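PDB 5YHY: zinc transport transcriptional regulator from Lactococcus lactis subsp. lactis, which binds zinc and probably acts as a MarR-family winged helix-turn-helix transcription factor that controls genes of zinc transport. Local coordinates for residues A[38-43]-A[73-78]. The protein carries 1 engineered substitution. Sequence-based numbering, arbitrary orientation.
Sequences STQEHI and KKLQEQ. With ZN (zinc ion), chain B.
Leu75 lays its isobutyl end against the first turns of helix 38-49, its two methyls dividing the work. CD2 lies 3.9 Å from Gln40 CB, while CD1 reaches between the backbone and Ile43, 3.7 Å from Gln40 O and 3.8 Å from Ile43 CG2. With CG1 of Ile43 anti to the carbonyl carbon (chi1 -70°), CG2 stands anti to the backbone N and meets CD1.

Gln40 also spans to Lys74, the residue before Leu75. Its chain runs extended past CG and carries the amide to the aliphatic root of Lys74, the two chains meeting at an angle, where NE2 sits 3.7 Å from Lys74 CG. This is van der Waals contact; the amide's polar bond is made within its own neighbourhood, OE1 accepting from the backbone N of Thr37, which ties the chain end back to the start of the helix. Lys74 bends at chi2 (63°), so that only CB and CG meet the glutamine and the ammonium leads away. Ala71, one turn before Leu75, continues the seam beneath Gln40 and Ile43, and Ile57 and Leu61 of helix 54-61 close in on Ile43.

The short helix axes cross at -68° with 10.4 Å between them, joining helix 38-49 of the winged helix-turn-helix fold to helix 65-77, by MarR topology the likely recognition helix. An alanine in place of Leu75 would probably take away the methyl contacts to Ile43 CG2 and Gln40 CB and open a gap between the two helices.

On another side of helix 38-49, His42 NE2 binds zinc at 2.0 Å together with Glu24, His108 and His112. Across 38-43 and 73-78 contact is by van der Waals packing alone, and such packing, without directional bonds, is likely to tolerate small shifts of one helix against the other.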
loop_
_atom_site.group_PDB
_atom_site.type_symbol
_atom_site.label_atom_id
_atom_site.label_comp_id
_atom_site.label_asym_id
_atom_site.label_seq_id
_atom_site.Cartn_x
_atom_site.Cartn_y
_atom_site.Cartn_z
ATOM N N SER A 38 1.350 -5.010 -14.886
ATOM C CA SER A 38 1.276 -6.350 -14.331
ATOM C C SER A 38 0.620 -7.318 -15.312
ATOM O O SER A 38 1.076 -8.450 -15.462
ATOM C CB SER A 38 0.562 -6.345 -12.974
ATOM O OG SER A 38 -0.766 -5.893 -13.100
ATOM N N THR A 39 -0.434 -6.876 -15.999
ATOM C CA THR A 39 -1.083 -7.747 -16.970
ATOM C C THR A 39 -0.085 -8.151 -18.061
ATOM O O THR A 39 -0.015 -9.313 -18.453
ATOM C CB THR A 39 -2.324 -7.089 -17.605
ATOM O OG1 THR A 39 -3.327 -6.910 -16.597
ATOM C CG2 THR A 39 -2.891 -7.960 -18.709
ATOM N N GLN A 40 0.692 -7.188 -18.539
ATOM C CA GLN A 40 1.691 -7.489 -19.553
ATOM C C GLN A 40 2.710 -8.511 -19.045
ATOM O O GLN A 40 3.036 -9.466 -19.752
ATOM C CB GLN A 40 2.374 -6.197 -20.020
ATOM C CG GLN A 40 1.404 -5.307 -20.786
ATOM C CD GLN A 40 1.807 -3.848 -20.821
ATOM O OE1 GLN A 40 2.941 -3.491 -20.504
ATOM N NE2 GLN A 40 0.866 -2.991 -21.212
ATOM N N GLU A 41 3.185 -8.323 -17.812
ATOM C CA GLU A 41 4.154 -9.244 -17.230
ATOM C C GLU A 41 3.547 -10.634 -17.114
ATOM O O GLU A 41 4.217 -11.640 -17.337
ATOM C CB GLU A 41 4.589 -8.774 -15.834
ATOM C CG GLU A 41 5.305 -7.435 -15.795
ATOM C CD GLU A 41 6.813 -7.561 -15.894
ATOM O OE1 GLU A 41 7.308 -8.616 -16.334
ATOM O OE2 GLU A 41 7.509 -6.588 -15.528
ATOM N N HIS A 42 2.269 -10.691 -16.758
ATOM C CA HIS A 42 1.629 -11.979 -16.544
ATOM C C HIS A 42 1.335 -12.722 -17.838
ATOM O O HIS A 42 1.380 -13.944 -17.865
ATOM C CB HIS A 42 0.396 -11.824 -15.663
ATOM C CG HIS A 42 0.725 -11.277 -14.316
ATOM N ND1 HIS A 42 -0.236 -10.814 -13.445
ATOM C CD2 HIS A 42 1.915 -11.095 -13.695
ATOM C CE1 HIS A 42 0.343 -10.380 -12.341
ATOM N NE2 HIS A 42 1.651 -10.534 -12.470
ATOM N N ILE A 43 1.076 -11.982 -18.913
ATOM C CA ILE A 43 0.970 -12.625 -20.211
ATOM C C ILE A 43 2.298 -13.281 -20.573
ATOM O O ILE A 43 2.330 -14.422 -21.029
ATOM C CB ILE A 43 0.530 -11.631 -21.294
ATOM C CG1 ILE A 43 -0.944 -11.254 -21.058
ATOM C CG2 ILE A 43 0.727 -12.238 -22.698
ATOM C CD1 ILE A 43 -1.498 -10.298 -22.081
ATOM N N LYS A 73 -1.178 -5.805 -27.613
ATOM C CA LYS A 73 -0.778 -4.775 -28.563
ATOM C C LYS A 73 0.530 -4.150 -28.101
ATOM O O LYS A 73 1.464 -3.992 -28.879
ATOM C CB LYS A 73 -1.859 -3.706 -28.694
ATOM C CG LYS A 73 -1.516 -2.600 -29.686
ATOM C CD LYS A 73 -2.708 -1.677 -29.901
ATOM C CE LYS A 73 -2.352 -0.509 -30.812
ATOM N NZ LYS A 73 -1.472 0.474 -30.123
ATOM N N LYS A 74 0.593 -3.799 -26.822
ATOM C CA LYS A 74 1.795 -3.185 -26.268
ATOM C C LYS A 74 2.989 -4.135 -26.270
ATOM O O LYS A 74 4.103 -3.735 -26.608
ATOM C CB LYS A 74 1.538 -2.675 -24.851
ATOM C CG LYS A 74 2.735 -1.951 -24.244
ATOM C CD LYS A 74 3.079 -0.703 -25.046
ATOM C CE LYS A 74 4.115 0.149 -24.328
ATOM N NZ LYS A 74 4.329 1.456 -25.008
ATOM N N LEU A 75 2.772 -5.391 -25.886
ATOM C CA LEU A 75 3.857 -6.364 -25.886
ATOM C C LEU A 75 4.411 -6.601 -27.288
ATOM O O LEU A 75 5.623 -6.754 -27.476
ATOM C CB LEU A 75 3.396 -7.691 -25.286
ATOM C CG LEU A 75 3.153 -7.644 -23.780
ATOM C CD1 LEU A 75 2.470 -8.934 -23.354
ATOM C CD2 LEU A 75 4.477 -7.457 -23.040
ATOM N N GLN A 76 3.519 -6.638 -28.267
ATOM C CA GLN A 76 3.935 -6.861 -29.645
ATOM C C GLN A 76 4.727 -5.661 -30.166
ATOM O O GLN A 76 5.742 -5.826 -30.850
ATOM C CB GLN A 76 2.711 -7.141 -30.515
ATOM C CG GLN A 76 3.021 -7.426 -31.975
ATOM C CD GLN A 76 1.756 -7.708 -32.747
ATOM O OE1 GLN A 76 0.760 -6.999 -32.591
ATOM N NE2 GLN A 76 1.771 -8.759 -33.568
ATOM N N GLU A 77 4.272 -4.460 -29.828
ATOM C CA GLU A 77 4.984 -3.226 -30.189
ATOM C C GLU A 77 6.406 -3.215 -29.637
ATOM O O GLU A 77 7.345 -2.764 -30.308
ATOM C CB GLU A 77 4.217 -1.996 -29.699
ATOM C CG GLU A 77 2.902 -1.780 -30.430
ATOM C CD GLU A 77 2.042 -0.679 -29.828
ATOM O OE1 GLU A 77 2.267 -0.293 -28.656
ATOM O OE2 GLU A 77 1.126 -0.205 -30.533
ATOM N N GLN A 78 6.563 -3.712 -28.412
ATOM C CA GLN A 78 7.872 -3.811 -27.773
ATOM C C GLN A 78 8.650 -5.050 -28.224
ATOM O O GLN A 78 9.722 -5.347 -27.694
ATOM C CB GLN A 78 7.711 -3.811 -26.246
ATOM C CG GLN A 78 7.082 -2.540 -25.695
ATOM C CD GLN A 78 7.946 -1.316 -25.933
ATOM O OE1 GLN A 78 9.149 -1.331 -25.661
ATOM N NE2 GLN A 78 7.343 -0.252 -26.453
HETATM ZN ZN ZN B . 3.263 -10.074 -11.314
#